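Long-range contacts in lombricine kinase (Urechis caupo, PDB 3JQ3), which catalyses the reversible transfer of a phosphoryl group from ATP to lombricine, a reaction of the ATP:guanido phosphotransferase family: residues Ser115-Thr120 with Gly277-Val282; Lys210-Trp215 with Met222-Met227; Val282-His287 with Tyr321-Ala326; Leu302-Arg307 with Gln338-Gly343. One frame throughout, in Å; residues are numbered along the deposited sequence.

Contact 1 of 4, residues Ser115-Thr120 with Gly277-Val282; sequences SCRIRT and GLRASV. With ADP (adenosine-5'-diphosphate), chain B.
I118 packs against A280 and L278 on the apolar face of this strand pair. Its CG1 lies 3.8 Å from A280 CB, while CG2 meets CD1 of L278, the two branched chains crossing obliquely. Further along the same face, SG of C116 reaches CG1 of V282 at 4.0 Å. Helix 233-252 closes over I118 and L278 through F240, and helix 333-355 covers A280 and V282, so this face is buried. The backbones are joined at two hydrogen-bonded pairs, R117 with S281 and R119 with R279, each exchanging N-H...O bonds in both directions; S281 N to R117 O is short and straight (2.7 Å, 171°). Strands 113-122 and 279-285 run antiparallel as adjacent inner strands of the large sheet of the phosphagen kinase catalytic domain, and their other face builds the ADP site. There polar groups replace apolar packing, and a water joins them. R117, extended from CG to NE, has ADP O4' over one guanidinium face and gives NH1 to O2B at 2.7 Å. R279 adds a weak bond from NE to O3B, while its NH2 pairs with D322. S281 OG donates to adenine N7 at 2.7 Å and accepts from the water, which also donates to R279 O. The more open side belongs to R119 and S115, both partly exposed. R119 is bent at chi2 (84°), which brings NE to ADP O3B at 2.7 Å; R279 CB lies over its guanidinium face, and NH2 turns to G277 O in a weak bond and to N273. S115 OG donates to N1 of ADP at 2.7 Å.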
# COMPACT_ATOMS: atom_id res chain seq x y z
N SER A 115 -10.43 8.36 34.20
CA SER A 115 -11.36 7.75 33.26
C SER A 115 -11.08 6.27 33.06
O SER A 115 -9.98 5.79 33.35
CB SER A 115 -11.31 8.48 31.91
OG SER A 115 -10.00 8.43 31.36
N CYS A 116 -12.08 5.54 32.57
CA CYS A 116 -11.93 4.11 32.33
C CYS A 116 -12.38 3.74 30.93
O CYS A 116 -13.34 4.30 30.40
CB CYS A 116 -12.72 3.31 33.37
SG CYS A 116 -12.19 3.60 35.06
N ARG A 117 -11.68 2.79 30.32
CA ARG A 117 -11.93 2.41 28.94
C ARG A 117 -11.69 0.91 28.75
O ARG A 117 -10.71 0.37 29.25
CB ARG A 117 -11.03 3.22 28.01
CG ARG A 117 -11.22 2.96 26.53
CD ARG A 117 -10.41 3.95 25.71
NE ARG A 117 -10.53 3.71 24.27
CZ ARG A 117 -9.73 2.90 23.58
NH1 ARG A 117 -9.91 2.74 22.28
NH2 ARG A 117 -8.76 2.24 24.20
N ILE A 118 -12.60 0.26 28.04
CA ILE A 118 -12.46 -1.16 27.73
C ILE A 118 -12.82 -1.42 26.28
O ILE A 118 -13.91 -1.05 25.84
CB ILE A 118 -13.34 -2.03 28.64
CG1 ILE A 118 -12.95 -1.84 30.11
CG2 ILE A 118 -13.24 -3.49 28.25
CD1 ILE A 118 -13.87 -2.55 31.09
N ARG A 119 -11.92 -2.04 25.54
CA ARG A 119 -12.16 -2.29 24.12
C ARG A 119 -11.88 -3.73 23.70
O ARG A 119 -11.08 -4.43 24.32
CB ARG A 119 -11.35 -1.32 23.25
CG ARG A 119 -9.84 -1.43 23.38
CD ARG A 119 -9.26 -2.54 22.50
NE ARG A 119 -7.81 -2.42 22.36
CZ ARG A 119 -7.01 -3.41 21.94
NH1 ARG A 119 -5.70 -3.21 21.84
NH2 ARG A 119 -7.53 -4.59 21.63
N THR A 120 -12.57 -4.15 22.65
CA THR A 120 -12.33 -5.45 22.03
C THR A 120 -12.70 -5.36 20.56
O THR A 120 -13.21 -4.33 20.10
CB THR A 120 -13.15 -6.57 22.70
OG1 THR A 120 -12.65 -7.85 22.29
CG2 THR A 120 -14.62 -6.46 22.33
N GLY A 277 -9.03 -10.12 22.86
CA GLY A 277 -8.84 -8.89 22.12
C GLY A 277 -9.12 -7.70 23.00
O GLY A 277 -9.33 -6.59 22.52
N LEU A 278 -9.10 -7.93 24.31
CA LEU A 278 -9.56 -6.94 25.27
C LEU A 278 -8.43 -6.11 25.87
O LEU A 278 -7.47 -6.65 26.41
CB LEU A 278 -10.37 -7.61 26.38
CG LEU A 278 -10.89 -6.73 27.51
CD1 LEU A 278 -12.29 -7.16 27.93
CD2 LEU A 278 -9.94 -6.74 28.71
N ARG A 279 -8.56 -4.79 25.76
CA ARG A 279 -7.66 -3.88 26.45
C ARG A 279 -8.45 -2.98 27.39
O ARG A 279 -9.11 -2.03 26.96
CB ARG A 279 -6.85 -3.03 25.47
CG ARG A 279 -5.66 -2.33 26.11
CD ARG A 279 -4.89 -1.48 25.10
NE ARG A 279 -5.38 -0.10 25.05
CZ ARG A 279 -4.86 0.90 25.75
NH1 ARG A 279 -3.83 0.68 26.56
NH2 ARG A 279 -5.37 2.12 25.65
N ALA A 280 -8.40 -3.30 28.68
CA ALA A 280 -9.02 -2.47 29.70
C ALA A 280 -7.97 -1.50 30.21
O ALA A 280 -6.88 -1.91 30.60
CB ALA A 280 -9.54 -3.33 30.83
N SER A 281 -8.30 -0.22 30.22
CA SER A 281 -7.34 0.79 30.64
C SER A 281 -7.98 1.86 31.52
O SER A 281 -9.19 2.05 31.52
CB SER A 281 -6.72 1.46 29.42
OG SER A 281 -7.67 2.29 28.77
N VAL A 282 -7.13 2.55 32.27
CA VAL A 282 -7.54 3.72 33.03
C VAL A 282 -6.56 4.85 32.76
O VAL A 282 -5.41 4.61 32.39
CB VAL A 282 -7.54 3.44 34.54
CG1 VAL A 282 -8.46 2.28 34.88
CG2 VAL A 282 -6.12 3.17 35.03
PB ADP B . -6.18 1.08 21.51
O1B ADP B . -5.51 0.96 20.16
O2B ADP B . -7.44 1.91 21.51
O3B ADP B . -6.30 -0.22 22.26
PA ADP B . -4.41 3.27 21.85
O1A ADP B . -4.38 3.23 20.34
O2A ADP B . -3.12 3.41 22.63
O3A ADP B . -5.15 1.94 22.40
O5' ADP B . -5.38 4.46 22.32
C5' ADP B . -6.42 4.97 21.49
C4' ADP B . -7.02 6.20 22.16
O4' ADP B . -7.81 5.82 23.29
C3' ADP B . -5.93 7.13 22.66
O3' ADP B . -6.02 8.39 21.99
C2' ADP B . -6.21 7.34 24.14
O2' ADP B . -6.22 8.73 24.46
C1' ADP B . -7.58 6.72 24.37
N9 ADP B . -7.64 6.02 25.68
C8 ADP B . -7.02 4.88 26.01
N7 ADP B . -7.30 4.52 27.29
C5 ADP B . -8.11 5.45 27.81
C6 ADP B . -8.79 5.68 29.11
N6 ADP B . -8.64 4.82 30.15
N1 ADP B . -9.56 6.78 29.23
C2 ADP B . -9.72 7.65 28.21
N3 ADP B . -9.14 7.50 27.00
C4 ADP B . -8.34 6.44 26.75
O HOH W 1 -8.53 0.83 26.70

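Contact 2 of 4, residues Lys210-Trp215 with Met222-Met227; sequences KTFLIW and MRVISM. With ADP (adenosine-5'-diphosphate), chain B.
L213 and I225 form the centre of a regular backbone ladder: L213 N gives I225 O a nearly straight bond (2.7 Å, 175°), and I225 N returns one to L213 O. W215 and R223 are paired in the same two-way manner. At the other end M227 N reaches T211 O at 3.0 Å. Strands 212-216 and 222-229 thus make a beta hairpin, the axes of these segments approaching to 4.7 Å.

Apolar contacts lie on both faces. On one, L213 and I225 run side by side, CD2 to CD1 at 3.7 Å, and M227, its chain extended beyond CG, brings CE against L213 CB. On the other, I214 CD1 rests on V224 CG2, and the far end of the F212 ring meets V224 CG1, CZ to CG1 at 3.6 Å. S226 CB touches the edge of the F212 ring, while S226 OG bonds to V236 O of helix 233-252.

The charged contact belongs to R223. Bends at chi2 and chi3 turn its guanidinium so that W215 CZ3 lies over one face and ADP O2B at its edge, in plane, where NH1 donates at 3.3 Å.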
# COMPACT_ATOMS: atom_id res chain seq x y z
N LYS A 210 -22.49 8.80 24.80
CA LYS A 210 -21.10 8.72 24.35
C LYS A 210 -20.27 7.85 25.29
O LYS A 210 -19.10 8.14 25.55
CB LYS A 210 -20.48 10.10 24.20
CG LYS A 210 -21.05 10.92 23.05
CD LYS A 210 -20.41 12.30 22.98
CE LYS A 210 -21.05 13.14 21.89
NZ LYS A 210 -20.62 14.56 21.98
N THR A 211 -20.89 6.79 25.80
CA THR A 211 -20.23 5.86 26.71
C THR A 211 -20.00 4.54 25.99
O THR A 211 -19.35 3.63 26.53
CB THR A 211 -21.09 5.60 27.95
OG1 THR A 211 -22.40 5.18 27.56
CG2 THR A 211 -21.20 6.87 28.80
N PHE A 212 -20.53 4.43 24.78
CA PHE A 212 -20.41 3.22 23.99
C PHE A 212 -20.15 3.59 22.54
O PHE A 212 -20.99 4.20 21.88
CB PHE A 212 -21.69 2.39 24.12
CG PHE A 212 -21.51 0.94 23.77
CD1 PHE A 212 -20.63 0.14 24.48
CD2 PHE A 212 -22.24 0.36 22.74
CE1 PHE A 212 -20.46 -1.19 24.16
CE2 PHE A 212 -22.08 -0.97 22.42
CZ PHE A 212 -21.19 -1.75 23.13
N LEU A 213 -18.97 3.21 22.05
CA LEU A 213 -18.54 3.57 20.70
C LEU A 213 -18.31 2.32 19.87
O LEU A 213 -17.87 1.29 20.38
CB LEU A 213 -17.26 4.41 20.77
CG LEU A 213 -16.65 4.90 19.46
CD1 LEU A 213 -17.46 6.04 18.87
CD2 LEU A 213 -15.21 5.35 19.69
N ILE A 214 -18.60 2.42 18.57
CA ILE A 214 -18.42 1.32 17.65
C ILE A 214 -17.80 1.81 16.35
O ILE A 214 -18.29 2.75 15.74
CB ILE A 214 -19.77 0.65 17.32
CG1 ILE A 214 -20.43 0.10 18.59
CG2 ILE A 214 -19.58 -0.46 16.28
CD1 ILE A 214 -19.81 -1.18 19.09
N TRP A 215 -16.71 1.17 15.94
CA TRP A 215 -16.13 1.46 14.63
C TRP A 215 -16.37 0.30 13.69
O TRP A 215 -16.23 -0.86 14.07
CB TRP A 215 -14.63 1.72 14.73
CG TRP A 215 -14.28 3.03 15.34
CD1 TRP A 215 -15.14 4.04 15.67
CD2 TRP A 215 -12.97 3.50 15.67
NE1 TRP A 215 -14.45 5.10 16.20
CE2 TRP A 215 -13.11 4.79 16.21
CE3 TRP A 215 -11.69 2.95 15.57
CZ2 TRP A 215 -12.02 5.55 16.64
CZ3 TRP A 215 -10.61 3.70 16.00
CH2 TRP A 215 -10.78 4.98 16.53
N MET A 222 -15.71 -5.13 13.51
CA MET A 222 -16.31 -4.32 14.56
C MET A 222 -15.32 -4.05 15.70
O MET A 222 -14.75 -4.97 16.27
CB MET A 222 -17.57 -5.00 15.11
CG MET A 222 -18.40 -4.10 16.02
SD MET A 222 -20.03 -4.78 16.39
CE MET A 222 -19.59 -6.20 17.38
N ARG A 223 -15.12 -2.77 16.00
CA ARG A 223 -14.33 -2.36 17.15
C ARG A 223 -15.28 -1.81 18.21
O ARG A 223 -16.02 -0.86 17.95
CB ARG A 223 -13.30 -1.29 16.76
CG ARG A 223 -12.54 -0.71 17.94
CD ARG A 223 -11.24 -1.46 18.23
NE ARG A 223 -10.10 -0.84 17.57
CZ ARG A 223 -9.27 0.02 18.15
NH1 ARG A 223 -9.46 0.37 19.42
NH2 ARG A 223 -8.25 0.54 17.47
N VAL A 224 -15.26 -2.41 19.39
CA VAL A 224 -16.18 -2.02 20.45
C VAL A 224 -15.44 -1.31 21.58
O VAL A 224 -14.40 -1.77 22.05
CB VAL A 224 -16.93 -3.24 21.02
CG1 VAL A 224 -17.95 -2.79 22.06
CG2 VAL A 224 -17.61 -4.01 19.90
N ILE A 225 -15.99 -0.18 22.01
CA ILE A 225 -15.35 0.63 23.04
C ILE A 225 -16.35 1.13 24.07
O ILE A 225 -17.29 1.85 23.73
CB ILE A 225 -14.62 1.84 22.43
CG1 ILE A 225 -13.61 1.38 21.38
CG2 ILE A 225 -13.94 2.66 23.52
CD1 ILE A 225 -13.09 2.48 20.49
N SER A 226 -16.15 0.76 25.33
CA SER A 226 -16.96 1.25 26.43
C SER A 226 -16.09 2.18 27.27
O SER A 226 -14.93 1.88 27.52
CB SER A 226 -17.46 0.09 27.29
OG SER A 226 -18.23 0.55 28.39
N MET A 227 -16.65 3.31 27.69
CA MET A 227 -15.86 4.30 28.42
C MET A 227 -16.70 5.20 29.33
O MET A 227 -17.86 5.50 29.04
CB MET A 227 -15.07 5.16 27.44
CG MET A 227 -15.95 5.96 26.50
SD MET A 227 -15.21 6.27 24.89
CE MET A 227 -16.69 6.55 23.93
PB ADP B . -6.18 1.08 21.51
O1B ADP B . -5.51 0.96 20.16
O2B ADP B . -7.44 1.91 21.51
O3B ADP B . -6.30 -0.22 22.26
PA ADP B . -4.41 3.27 21.85
O1A ADP B . -4.38 3.23 20.34
O2A ADP B . -3.12 3.41 22.63
O3A ADP B . -5.15 1.94 22.40
O5' ADP B . -5.38 4.46 22.32
C5' ADP B . -6.42 4.97 21.49
C4' ADP B . -7.02 6.20 22.16
O4' ADP B . -7.81 5.82 23.29
C3' ADP B . -5.93 7.13 22.66
O3' ADP B . -6.02 8.39 21.99
C2' ADP B . -6.21 7.34 24.14
O2' ADP B . -6.22 8.73 24.46
C1' ADP B . -7.58 6.72 24.37
N9 ADP B . -7.64 6.02 25.68
C8 ADP B . -7.02 4.88 26.01
N7 ADP B . -7.30 4.52 27.29
C5 ADP B . -8.11 5.45 27.81
C6 ADP B . -8.79 5.68 29.11
N6 ADP B . -8.64 4.82 30.15
N1 ADP B . -9.56 6.78 29.23
C2 ADP B . -9.72 7.65 28.21
N3 ADP B . -9.14 7.50 27.00
C4 ADP B . -8.34 6.44 26.75

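Contact 3 of 4, residues Val282-His287 with Tyr321-Ala326; sequences VHVQLH and YDISNA. With ADP (adenosine-5'-diphosphate), chain B.
V282 and I323 exchange two backbone bonds: V282 N gives to I323 O at 3.0 Å, and I323 N gives to V282 O in return. One step along, V284 and Y321 repeat the pattern. V284 N donates to Y321 O, and Y321 N reaches V284 O in a nearly straight bond (2.9 Å, 175°). All four donors and all four acceptors of these pairs are therefore used within the contact. Between them lie H283 and D322, a non-hydrogen-bonded pair whose backbones turn outward, H283 to S115 and K114 on one side and D322 to R307 on the other.

The polar side chains find partners earlier on the same strand, 279-285, and just before it. N325 OD1 takes A280 N while its ND2 gives to L278 O, and D322 OD2 is held by R279. Apolar contact is small but tight: V284 CG1 comes within 3.4 Å of I323 CG1.

Adenine N1 lies over one face of the H283 ring, 3.3 Å above its plane, and D322 OD2 sits near that ring's edge, 4.4 Å from H283 NE2, and 3.0 Å from ADP C8. The N-to-C directions of the two strand segments are 129° apart, well off strict antiparallel and consistent with strong twist, and H283 and D322 on this face line the adenine pocket of the phosphagen kinase sheet.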
# COMPACT_ATOMS: atom_id res chain seq x y z
N VAL A 282 -7.13 2.55 32.27
CA VAL A 282 -7.54 3.72 33.03
C VAL A 282 -6.56 4.85 32.76
O VAL A 282 -5.41 4.61 32.39
CB VAL A 282 -7.54 3.44 34.54
CG1 VAL A 282 -8.46 2.28 34.88
CG2 VAL A 282 -6.12 3.17 35.03
N HIS A 283 -7.03 6.08 32.92
CA HIS A 283 -6.13 7.22 33.00
C HIS A 283 -5.91 7.48 34.48
O HIS A 283 -6.85 7.83 35.20
CB HIS A 283 -6.74 8.44 32.31
CG HIS A 283 -6.58 8.43 30.82
ND1 HIS A 283 -6.64 9.58 30.06
CD2 HIS A 283 -6.33 7.42 29.96
CE1 HIS A 283 -6.46 9.27 28.79
NE2 HIS A 283 -6.27 7.97 28.70
N VAL A 284 -4.68 7.27 34.94
CA VAL A 284 -4.37 7.40 36.35
C VAL A 284 -3.18 8.34 36.57
O VAL A 284 -2.13 8.19 35.93
CB VAL A 284 -4.09 6.03 37.00
CG1 VAL A 284 -3.11 5.24 36.15
CG2 VAL A 284 -3.58 6.19 38.42
N GLN A 285 -3.35 9.30 37.46
CA GLN A 285 -2.32 10.29 37.73
C GLN A 285 -1.37 9.80 38.82
O GLN A 285 -1.80 9.50 39.93
CB GLN A 285 -2.96 11.61 38.14
CG GLN A 285 -2.03 12.81 38.09
CD GLN A 285 -2.78 14.12 38.17
OE1 GLN A 285 -2.50 15.05 37.41
NE2 GLN A 285 -3.73 14.20 39.10
N LEU A 286 -0.08 9.74 38.50
CA LEU A 286 0.92 9.21 39.42
C LEU A 286 2.12 10.15 39.53
O LEU A 286 3.19 9.86 39.01
CB LEU A 286 1.39 7.83 38.97
CG LEU A 286 0.31 6.76 38.76
CD1 LEU A 286 0.87 5.59 37.97
CD2 LEU A 286 -0.27 6.30 40.09
N HIS A 287 1.93 11.28 40.22
CA HIS A 287 2.97 12.30 40.31
C HIS A 287 4.30 11.76 40.85
O HIS A 287 5.35 12.01 40.27
CB HIS A 287 2.50 13.47 41.16
CG HIS A 287 1.46 14.32 40.50
ND1 HIS A 287 1.72 15.07 39.38
CD2 HIS A 287 0.17 14.55 40.82
CE1 HIS A 287 0.62 15.72 39.03
NE2 HIS A 287 -0.33 15.42 39.89
N TYR A 321 -1.05 8.55 33.30
CA TYR A 321 -0.67 7.43 32.45
C TYR A 321 -1.85 6.58 32.01
O TYR A 321 -2.87 6.49 32.70
CB TYR A 321 0.36 6.56 33.16
CG TYR A 321 1.71 7.22 33.30
CD1 TYR A 321 1.98 8.07 34.36
CD2 TYR A 321 2.71 7.02 32.35
CE1 TYR A 321 3.21 8.68 34.49
CE2 TYR A 321 3.94 7.63 32.48
CZ TYR A 321 4.19 8.46 33.55
OH TYR A 321 5.41 9.07 33.67
N ASP A 322 -1.70 5.98 30.84
CA ASP A 322 -2.66 5.02 30.33
C ASP A 322 -2.19 3.62 30.73
O ASP A 322 -1.29 3.06 30.10
CB ASP A 322 -2.75 5.14 28.81
CG ASP A 322 -3.75 4.19 28.19
OD1 ASP A 322 -4.08 3.15 28.81
OD2 ASP A 322 -4.21 4.47 27.06
N ILE A 323 -2.77 3.08 31.79
CA ILE A 323 -2.39 1.76 32.28
C ILE A 323 -3.44 0.73 31.90
O ILE A 323 -4.64 0.97 32.05
CB ILE A 323 -2.22 1.74 33.81
CG1 ILE A 323 -1.39 2.94 34.29
CG2 ILE A 323 -1.58 0.44 34.26
CD1 ILE A 323 0.09 2.79 34.05
N SER A 324 -3.00 -0.42 31.40
CA SER A 324 -3.91 -1.46 30.92
C SER A 324 -3.33 -2.85 31.09
O SER A 324 -2.15 -3.01 31.38
CB SER A 324 -4.26 -1.22 29.45
OG SER A 324 -3.12 -1.42 28.63
N ASN A 325 -4.17 -3.88 30.92
CA ASN A 325 -3.68 -5.25 30.93
C ASN A 325 -2.76 -5.49 29.73
O ASN A 325 -3.05 -5.07 28.62
CB ASN A 325 -4.83 -6.26 30.94
CG ASN A 325 -5.79 -6.06 29.79
OD1 ASN A 325 -6.44 -5.01 29.69
ND2 ASN A 325 -5.91 -7.06 28.93
N ALA A 326 -1.64 -6.16 29.98
CA ALA A 326 -0.65 -6.37 28.93
C ALA A 326 -1.02 -7.51 28.00
O ALA A 326 -0.82 -7.42 26.79
CB ALA A 326 0.73 -6.60 29.54
PB ADP B . -6.18 1.08 21.51
O1B ADP B . -5.51 0.96 20.16
O2B ADP B . -7.44 1.91 21.51
O3B ADP B . -6.30 -0.22 22.26
PA ADP B . -4.41 3.27 21.85
O1A ADP B . -4.38 3.23 20.34
O2A ADP B . -3.12 3.41 22.63
O3A ADP B . -5.15 1.94 22.40
O5' ADP B . -5.38 4.46 22.32
C5' ADP B . -6.42 4.97 21.49
C4' ADP B . -7.02 6.20 22.16
O4' ADP B . -7.81 5.82 23.29
C3' ADP B . -5.93 7.13 22.66
O3' ADP B . -6.02 8.39 21.99
C2' ADP B . -6.21 7.34 24.14
O2' ADP B . -6.22 8.73 24.46
C1' ADP B . -7.58 6.72 24.37
N9 ADP B . -7.64 6.02 25.68
C8 ADP B . -7.02 4.88 26.01
N7 ADP B . -7.30 4.52 27.29
C5 ADP B . -8.11 5.45 27.81
C6 ADP B . -8.79 5.68 29.11
N6 ADP B . -8.64 4.82 30.15
N1 ADP B . -9.56 6.78 29.23
C2 ADP B . -9.72 7.65 28.21
N3 ADP B . -9.14 7.50 27.00
C4 ADP B . -8.34 6.44 26.75

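Contact 4 of 4, residues Leu302-Arg307 with Gln338-Gly343; sequences LQLQKR and QLLIDG. With ADP (adenosine-5'-diphosphate), chain B.
L339, L340 and G343 of helix 333-355 meet L302, Q303 and L304, where a helix ends and strand 304-307 begins. Ahead of them Q338 NE2 donates to D342 OD1 one turn on, within the helix. L339 follows, directed at the other segment. Its fork reaches Q303 because chi1 (-176°) sets CG opposite the backbone N; CD2 of L339 lies 3.6 Å from Q303 O, while CD1 comes near L302 O. The carbonyl of L339 does double duty: it accepts G343 N within the helix, and a water bridges it to L302 O, donating at 2.8 Å to L339 O and at 2.7 Å to L302 O. L340 starts out away from the strand, yet its CD1 meets CD2 of L304 at 4.1 Å, the two leucines crossing at about a right angle; its other methyl, CD2, packs on A280 and V282 of the central sheet. G343 presents bare backbone: L304 CD1 rests 4.0 Å from its CA, and L302 CD1 reaches its carbonyl oxygen at 3.5 Å. Q303, with positive phi, closes helix 295-301 in a Schellman motif and turns the chain into the strand, and further along R307 NH1 donates to ADP O2A. The arrangement is a helix laid across one face of the antiparallel sheet, near strand 304-307 at the edge of the sheet within this chain, the axes of the two segments 10.2 Å apart and inclined at 70°.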
# COMPACT_ATOMS: atom_id res chain seq x y z
N LEU A 302 3.15 -6.33 37.54
CA LEU A 302 1.71 -6.39 37.74
C LEU A 302 1.02 -6.91 36.48
O LEU A 302 -0.21 -7.02 36.44
CB LEU A 302 1.16 -5.01 38.11
CG LEU A 302 1.63 -4.43 39.44
CD1 LEU A 302 1.13 -3.00 39.61
CD2 LEU A 302 1.17 -5.30 40.60
N GLN A 303 1.81 -7.23 35.47
CA GLN A 303 1.28 -7.68 34.19
C GLN A 303 0.39 -6.61 33.56
O GLN A 303 -0.67 -6.90 33.01
CB GLN A 303 0.51 -8.99 34.34
CG GLN A 303 1.40 -10.17 34.73
CD GLN A 303 0.75 -11.51 34.46
OE1 GLN A 303 -0.20 -11.90 35.14
NE2 GLN A 303 1.26 -12.22 33.46
N LEU A 304 0.84 -5.36 33.66
CA LEU A 304 0.15 -4.23 33.06
C LEU A 304 1.04 -3.59 32.00
O LEU A 304 2.22 -3.91 31.89
CB LEU A 304 -0.20 -3.19 34.13
CG LEU A 304 -1.18 -3.59 35.22
CD1 LEU A 304 -1.29 -2.49 36.27
CD2 LEU A 304 -2.55 -3.90 34.63
N GLN A 305 0.45 -2.69 31.22
CA GLN A 305 1.21 -1.91 30.25
C GLN A 305 1.02 -0.42 30.51
O GLN A 305 -0.03 0.02 30.96
CB GLN A 305 0.79 -2.25 28.82
CG GLN A 305 1.59 -3.38 28.21
CD GLN A 305 1.77 -3.20 26.71
OE1 GLN A 305 0.85 -2.79 26.01
NE2 GLN A 305 2.97 -3.51 26.22
N LYS A 306 2.05 0.35 30.19
CA LYS A 306 2.05 1.78 30.45
C LYS A 306 2.32 2.54 29.15
O LYS A 306 3.13 2.12 28.33
CB LYS A 306 3.12 2.10 31.50
CG LYS A 306 3.44 3.57 31.65
CD LYS A 306 4.86 3.74 32.18
CE LYS A 306 5.85 3.01 31.28
NZ LYS A 306 7.26 3.25 31.67
N ARG A 307 1.62 3.66 28.96
CA ARG A 307 1.84 4.50 27.79
C ARG A 307 1.30 5.91 28.00
O ARG A 307 0.72 6.22 29.04
CB ARG A 307 1.22 3.86 26.53
CG ARG A 307 -0.29 3.87 26.48
CD ARG A 307 -0.82 3.03 25.32
NE ARG A 307 -0.71 1.59 25.58
CZ ARG A 307 -1.18 0.64 24.78
NH1 ARG A 307 -1.80 0.97 23.64
NH2 ARG A 307 -1.04 -0.63 25.10
N GLN A 338 -10.28 -7.69 36.26
CA GLN A 338 -9.93 -7.86 37.66
C GLN A 338 -8.43 -7.70 37.85
O GLN A 338 -7.96 -7.32 38.93
CB GLN A 338 -10.38 -9.22 38.18
CG GLN A 338 -10.18 -9.38 39.68
CD GLN A 338 -11.11 -8.50 40.48
OE1 GLN A 338 -12.31 -8.45 40.22
NE2 GLN A 338 -10.56 -7.78 41.46
N LEU A 339 -7.67 -8.00 36.80
CA LEU A 339 -6.22 -7.83 36.83
C LEU A 339 -5.90 -6.34 36.87
O LEU A 339 -5.01 -5.91 37.60
CB LEU A 339 -5.58 -8.47 35.60
CG LEU A 339 -4.06 -8.45 35.53
CD1 LEU A 339 -3.47 -9.49 36.48
CD2 LEU A 339 -3.58 -8.71 34.11
N LEU A 340 -6.63 -5.56 36.08
CA LEU A 340 -6.46 -4.11 36.05
C LEU A 340 -6.83 -3.51 37.40
O LEU A 340 -6.14 -2.64 37.91
CB LEU A 340 -7.31 -3.49 34.95
CG LEU A 340 -7.26 -1.97 34.83
CD1 LEU A 340 -5.93 -1.53 34.25
CD2 LEU A 340 -8.41 -1.46 33.97
N ILE A 341 -7.94 -3.98 37.96
CA ILE A 341 -8.39 -3.49 39.26
C ILE A 341 -7.32 -3.70 40.33
O ILE A 341 -6.87 -2.75 40.96
CB ILE A 341 -9.70 -4.17 39.70
CG1 ILE A 341 -10.84 -3.76 38.77
CG2 ILE A 341 -10.03 -3.81 41.14
CD1 ILE A 341 -12.12 -4.55 38.96
N ASP A 342 -6.91 -4.95 40.52
CA ASP A 342 -5.88 -5.29 41.50
C ASP A 342 -4.60 -4.51 41.25
O ASP A 342 -4.01 -3.96 42.18
CB ASP A 342 -5.57 -6.79 41.48
CG ASP A 342 -6.78 -7.65 41.78
OD1 ASP A 342 -7.79 -7.10 42.27
OD2 ASP A 342 -6.72 -8.87 41.53
N GLY A 343 -4.17 -4.47 40.00
CA GLY A 343 -2.93 -3.80 39.64
C GLY A 343 -2.93 -2.31 39.89
O GLY A 343 -1.99 -1.77 40.47
PB ADP B . -6.18 1.08 21.51
O1B ADP B . -5.51 0.96 20.16
O2B ADP B . -7.44 1.91 21.51
O3B ADP B . -6.30 -0.22 22.26
PA ADP B . -4.41 3.27 21.85
O1A ADP B . -4.38 3.23 20.34
O2A ADP B . -3.12 3.41 22.63
O3A ADP B . -5.15 1.94 22.40
O5' ADP B . -5.38 4.46 22.32
C5' ADP B . -6.42 4.97 21.49
C4' ADP B . -7.02 6.20 22.16
O4' ADP B . -7.81 5.82 23.29
C3' ADP B . -5.93 7.13 22.66
O3' ADP B . -6.02 8.39 21.99
C2' ADP B . -6.21 7.34 24.14
O2' ADP B . -6.22 8.73 24.46
C1' ADP B . -7.58 6.72 24.37
N9 ADP B . -7.64 6.02 25.68
C8 ADP B . -7.02 4.88 26.01
N7 ADP B . -7.30 4.52 27.29
C5 ADP B . -8.11 5.45 27.81
C6 ADP B . -8.79 5.68 29.11
N6 ADP B . -8.64 4.82 30.15
N1 ADP B . -9.56 6.78 29.23
C2 ADP B . -9.72 7.65 28.21
N3 ADP B . -9.14 7.50 27.00
C4 ADP B . -8.34 6.44 26.75
O HOH W 2 -2.36 -6.66 38.04

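Overall arrangement
Contacts 1, 2 and 3 are strand pairs of one antiparallel sheet; contact 1 touches both contacts 2 and 3, which do not touch each other. Contacts 1 and 2 are joined by backbone bonds such as I118 N to S226 O, and contacts 1 and 3 share V282 and strand 279-285. Contact 4 continues from contact 3 through S324 O to Q305 N, then adds a helix. Contact 1 is the most central, contact 2 only partly buried, and contacts 3 and 4 are buried but farther from the chain's centre. Hydrogen-bonded ladders dominate the first three, apolar packing and a bridging water the fourth. Contacts 2 and 4 reach ADP's phosphates by one arginine each, contact 1 both phosphate and adenine, contact 3 the adenine.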